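Local coordinates for protein epoxyqueuosine reductase (PDB 5D6S) that is an iron-sulfur protein of the QueG family that holds cobalamin together with two SF4 clusters in a single chain, at residues Asn178-Tyr189 with Gln267-Asn278. Sequence-based numbering, arbitrary orientation.
With SF4 (iron/sulfur cluster), chain F.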
loop_
_atom_site.group_PDB
_atom_site.type_symbol
_atom_site.label_atom_id
_atom_site.label_comp_id
_atom_site.label_asym_id
_atom_site.label_seq_id
_atom_site.Cartn_x
_atom_site.Cartn_y
_atom_site.Cartn_z
ATOM N N ASN A 178 6.464 -12.516 5.542
ATOM C CA ASN A 178 5.453 -11.479 5.320
ATOM C C ASN A 178 5.285 -11.121 3.842
ATOM O O ASN A 178 4.473 -10.272 3.503
ATOM C CB ASN A 178 5.738 -10.227 6.155
ATOM C CG ASN A 178 6.960 -9.460 5.679
ATOM O OD1 ASN A 178 7.561 -9.782 4.651
ATOM N ND2 ASN A 178 7.349 -8.447 6.444
ATOM N N GLY A 179 6.064 -11.752 2.968
ATOM C CA GLY A 179 5.927 -11.564 1.519
ATOM C C GLY A 179 6.805 -10.457 0.968
ATOM O O GLY A 179 6.990 -10.348 -0.238
ATOM N N LEU A 180 7.369 -9.654 1.851
ATOM C CA LEU A 180 8.135 -8.489 1.431
ATOM C C LEU A 180 9.640 -8.737 1.269
ATOM O O LEU A 180 10.196 -9.683 1.814
ATOM C CB LEU A 180 7.933 -7.366 2.443
ATOM C CG LEU A 180 6.520 -6.785 2.493
ATOM C CD1 LEU A 180 6.343 -5.969 3.768
ATOM C CD2 LEU A 180 6.273 -5.928 1.266
ATOM N N VAL A 181 10.284 -7.848 0.528
ATOM C CA VAL A 181 11.730 -7.880 0.355
ATOM C C VAL A 181 12.384 -7.112 1.479
ATOM O O VAL A 181 12.091 -5.946 1.686
ATOM C CB VAL A 181 12.162 -7.285 -0.991
ATOM C CG1 VAL A 181 13.625 -6.897 -0.966
ATOM C CG2 VAL A 181 11.907 -8.288 -2.109
ATOM N N ILE A 182 13.277 -7.795 2.192
ATOM C CA ILE A 182 13.945 -7.280 3.390
ATOM C C ILE A 182 15.445 -7.168 3.148
ATOM O O ILE A 182 16.112 -8.160 2.831
ATOM C CB ILE A 182 13.792 -8.260 4.577
ATOM C CG1 ILE A 182 12.356 -8.819 4.707
ATOM C CG2 ILE A 182 14.320 -7.611 5.851
ATOM C CD1 ILE A 182 11.503 -8.247 5.820
ATOM N N SER A 183 15.987 -5.970 3.306
ATOM C CA SER A 183 17.446 -5.771 3.304
ATOM C C SER A 183 17.954 -5.549 4.725
ATOM O O SER A 183 17.226 -5.021 5.574
ATOM C CB SER A 183 17.840 -4.577 2.433
ATOM O OG SER A 183 17.712 -3.352 3.143
ATOM N N LYS A 184 19.189 -5.985 4.984
ATOM C CA LYS A 184 19.892 -5.715 6.261
ATOM C C LYS A 184 20.030 -4.225 6.509
ATOM O O LYS A 184 19.789 -3.727 7.602
ATOM C CB LYS A 184 21.304 -6.318 6.245
ATOM C CG LYS A 184 21.457 -7.561 7.104
ATOM C CD LYS A 184 22.921 -7.941 7.294
ATOM C CE LYS A 184 23.077 -9.015 8.371
ATOM N NZ LYS A 184 24.508 -9.230 8.734
ATOM N N GLU A 185 20.400 -3.531 5.449
ATOM C CA GLU A 185 20.784 -2.126 5.498
ATOM C C GLU A 185 19.595 -1.198 5.808
ATOM O O GLU A 185 19.708 -0.307 6.655
ATOM C CB GLU A 185 21.420 -1.718 4.146
ATOM C CG GLU A 185 22.715 -2.435 3.761
ATOM C CD GLU A 185 22.519 -3.848 3.205
ATOM O OE1 GLU A 185 21.539 -4.546 3.561
ATOM O OE2 GLU A 185 23.376 -4.285 2.418
ATOM N N TYR A 186 18.468 -1.419 5.116
ATOM C CA TYR A 186 17.313 -0.504 5.148
ATOM C C TYR A 186 15.989 -1.144 5.530
ATOM O O TYR A 186 14.953 -0.486 5.485
ATOM C CB TYR A 186 17.137 0.139 3.787
ATOM C CG TYR A 186 18.380 0.783 3.263
ATOM C CD1 TYR A 186 18.769 2.048 3.708
ATOM C CD2 TYR A 186 19.179 0.143 2.324
ATOM C CE1 TYR A 186 19.922 2.650 3.228
ATOM C CE2 TYR A 186 20.332 0.734 1.847
ATOM C CZ TYR A 186 20.693 1.981 2.303
ATOM O OH TYR A 186 21.810 2.580 1.805
ATOM N N GLY A 187 16.027 -2.405 5.928
ATOM C CA GLY A 187 14.819 -3.116 6.336
ATOM C C GLY A 187 13.961 -3.470 5.140
ATOM O O GLY A 187 14.479 -3.602 4.034
ATOM N N SER A 188 12.648 -3.629 5.368
ATOM C CA SER A 188 11.664 -3.754 4.273
ATOM C C SER A 188 11.197 -2.396 3.774
ATOM O O SER A 188 10.585 -2.312 2.707
ATOM C CB SER A 188 10.462 -4.597 4.674
ATOM O OG SER A 188 10.088 -4.355 6.015
ATOM N N TYR A 189 11.546 -1.330 4.493
ATOM C CA TYR A 189 11.133 0.031 4.102
ATOM C C TYR A 189 11.877 0.544 2.883
ATOM O O TYR A 189 12.525 1.594 2.916
ATOM C CB TYR A 189 11.162 1.011 5.303
ATOM C CG TYR A 189 10.278 0.526 6.463
ATOM C CD1 TYR A 189 8.902 0.288 6.283
ATOM C CD2 TYR A 189 10.820 0.259 7.712
ATOM C CE1 TYR A 189 8.104 -0.167 7.321
ATOM C CE2 TYR A 189 10.026 -0.191 8.749
ATOM C CZ TYR A 189 8.668 -0.407 8.554
ATOM O OH TYR A 189 7.897 -0.846 9.619
ATOM N N GLN A 267 5.370 -5.371 9.134
ATOM C CA GLN A 267 6.707 -4.782 9.033
ATOM C C GLN A 267 7.199 -4.163 10.351
ATOM O O GLN A 267 8.370 -4.279 10.700
ATOM C CB GLN A 267 6.717 -3.689 7.955
ATOM C CG GLN A 267 6.651 -4.197 6.513
ATOM C CD GLN A 267 6.570 -3.053 5.504
ATOM O OE1 GLN A 267 5.483 -2.547 5.207
ATOM N NE2 GLN A 267 7.713 -2.643 4.973
ATOM N N ILE A 268 6.312 -3.470 11.055
ATOM C CA ILE A 268 6.594 -2.966 12.387
ATOM C C ILE A 268 6.999 -4.122 13.328
ATOM O O ILE A 268 7.880 -3.963 14.174
ATOM C CB ILE A 268 5.362 -2.211 12.946
ATOM C CG1 ILE A 268 5.228 -0.855 12.255
ATOM C CG2 ILE A 268 5.465 -2.028 14.463
ATOM C CD1 ILE A 268 3.906 -0.151 12.495
ATOM N N SER A 269 6.352 -5.281 13.170
ATOM C CA SER A 269 6.650 -6.445 13.992
ATOM C C SER A 269 7.929 -7.196 13.547
ATOM O O SER A 269 8.276 -8.205 14.164
ATOM C CB SER A 269 5.464 -7.420 13.991
ATOM O OG SER A 269 5.427 -8.237 12.814
ATOM N N CYS A 270 8.611 -6.733 12.492
ATOM C CA CYS A 270 9.759 -7.448 11.940
ATOM C C CYS A 270 11.070 -7.013 12.583
ATOM O O CYS A 270 11.389 -5.820 12.600
ATOM C CB CYS A 270 9.866 -7.276 10.424
ATOM S SG CYS A 270 11.114 -8.349 9.633
ATOM N N PRO A 271 11.854 -7.994 13.092
ATOM C CA PRO A 271 13.146 -7.749 13.728
ATOM C C PRO A 271 14.052 -6.893 12.871
ATOM O O PRO A 271 14.692 -5.983 13.384
ATOM C CB PRO A 271 13.745 -9.143 13.849
ATOM C CG PRO A 271 12.571 -10.055 13.935
ATOM C CD PRO A 271 11.522 -9.434 13.069
ATOM N N TYR A 272 14.086 -7.156 11.566
ATOM C CA TYR A 272 14.961 -6.402 10.667
ATOM C C TYR A 272 14.633 -4.930 10.580
ATOM O O TYR A 272 15.423 -4.159 10.024
ATOM C CB TYR A 272 14.943 -6.980 9.262
ATOM C CG TYR A 272 15.649 -8.292 9.112
ATOM C CD1 TYR A 272 14.996 -9.495 9.385
ATOM C CD2 TYR A 272 16.985 -8.339 8.696
ATOM C CE1 TYR A 272 15.655 -10.715 9.226
ATOM C CE2 TYR A 272 17.659 -9.545 8.546
ATOM C CZ TYR A 272 16.991 -10.726 8.799
ATOM O OH TYR A 272 17.665 -11.907 8.631
ATOM N N ASN A 273 13.469 -4.528 11.090
ATOM C CA ASN A 273 13.092 -3.102 11.104
ATOM C C ASN A 273 13.333 -2.461 12.467
ATOM O O ASN A 273 13.240 -1.243 12.610
ATOM C CB ASN A 273 11.639 -2.913 10.647
ATOM C CG ASN A 273 11.453 -3.162 9.140
ATOM O OD1 ASN A 273 12.194 -2.625 8.326
ATOM N ND2 ASN A 273 10.458 -3.984 8.778
ATOM N N ARG A 274 13.679 -3.306 13.442
ATOM C CA ARG A 274 13.994 -2.917 14.825
ATOM C C ARG A 274 14.663 -1.544 14.948
ATOM O O ARG A 274 14.164 -0.680 15.674
ATOM C CB ARG A 274 14.875 -4.002 15.472
ATOM C CG ARG A 274 15.086 -3.902 16.971
ATOM C CD ARG A 274 13.824 -4.190 17.763
ATOM N NE ARG A 274 14.177 -4.045 19.181
ATOM C CZ ARG A 274 13.485 -3.360 20.097
ATOM N NH1 ARG A 274 12.314 -2.789 19.812
ATOM N NH2 ARG A 274 13.950 -3.283 21.338
ATOM N N GLY A 275 15.765 -1.324 14.237
ATOM C CA GLY A 275 16.502 -0.083 14.415
ATOM C C GLY A 275 17.018 0.573 13.163
ATOM O O GLY A 275 18.230 0.680 12.969
ATOM N N ILE A 276 16.106 1.043 12.320
ATOM C CA ILE A 276 16.490 1.871 11.186
ATOM C C ILE A 276 15.746 3.193 11.248
ATOM O O ILE A 276 14.594 3.249 11.658
ATOM C CB ILE A 276 16.195 1.220 9.810
ATOM C CG1 ILE A 276 16.572 -0.252 9.785
ATOM C CG2 ILE A 276 16.986 1.914 8.716
ATOM C CD1 ILE A 276 15.395 -1.127 10.048
ATOM N N ASP A 277 16.438 4.257 10.873
ATOM C CA ASP A 277 15.789 5.443 10.329
ATOM C C ASP A 277 16.382 5.599 8.922
ATOM O O ASP A 277 17.499 5.159 8.678
ATOM C CB ASP A 277 15.917 6.673 11.269
ATOM C CG ASP A 277 17.131 7.561 10.979
ATOM O OD1 ASP A 277 17.836 7.392 9.956
ATOM O OD2 ASP A 277 17.371 8.474 11.803
ATOM N N ASN A 278 15.623 6.169 8.000
ATOM C CA ASN A 278 15.998 6.167 6.590
ATOM C C ASN A 278 15.986 7.605 6.029
ATOM O O ASN A 278 15.577 8.532 6.725
ATOM C CB ASN A 278 15.075 5.206 5.819
ATOM C CG ASN A 278 15.514 3.743 5.926
ATOM O OD1 ASN A 278 16.633 3.447 6.349
ATOM N ND2 ASN A 278 14.649 2.826 5.500
HETATM FE FE1 SF4 F . 8.300 -12.075 9.407
HETATM FE FE2 SF4 F . 10.269 -12.299 11.080
HETATM FE FE3 SF4 F . 10.226 -10.350 9.468
HETATM FE FE4 SF4 F . 10.629 -12.802 8.678
HETATM S S1 SF4 F . 11.880 -11.593 9.839
HETATM S S2 SF4 F . 9.418 -11.313 7.795
HETATM S S3 SF4 F . 9.290 -13.837 9.998
HETATM S S4 SF4 F . 8.834 -10.776 10.965
#
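Gln-267, in the short helix 265-268, runs its extended side chain between Leu-180 and Tyr-189. Leu-180 CD1 packs crosswise against Gln-267 CG at 3.3 Å, while Gln-267 NE2 lies obliquely by the Tyr-189 ring and donates to Ser-188 OG over 3.1 Å. A glutamine suits this buried place because its methylenes meet the leucine and its amide still reaches the hydroxyl; the same side chain also borders the cobalamin. Cys-270 follows, with SG anti to the backbone N (chi1 -171°), a torsion that carries the thiolate to FE3 of the cluster at 2.2 Å; Ile-182 CD1 adds an apolar neighbour to that sulfur. Tyr-272 sets a ring edge toward cluster sulfur S1; Ile-182 CG2 lies against Tyr-272 CB at 3.5 Å, and the Tyr-272 hydroxyl is hydrogen-bonded to Gly-210 O. Asn-273 matches a donor and an acceptor to one residue: Asn-273 ND2 gives an almost straight bond (174°) to Ser-188 OG, and Asn-273 OD1 accepts from Ser-188 N at 3.2 Å. The serine hydroxyl is thus gripped by two amides, each with the oxygen in its plane. Asn-273 ND2 also donates to Gln-267 O, which takes Cys-270 N from the opposite face, and this fixes the asparagine's rotation. Gly-187, whose positive phi (74°) suits glycine, brings its CA close beside Asn-273 OD1. Farther on, Ile-276 CD1 comes near Gly-187 CA, and Asn-278 ND2 makes a weak bond to Tyr-186 O. Together these contacts join the cobalamin-lining loop to the cysteine ligand region of the 4Fe-4S double cluster binding domain, forming a composite site in which Asn-178, its OD1 accepting from Leu-180 N in an Asx turn, lays its side chain by this cluster and bonds cobalamin through its backbone O.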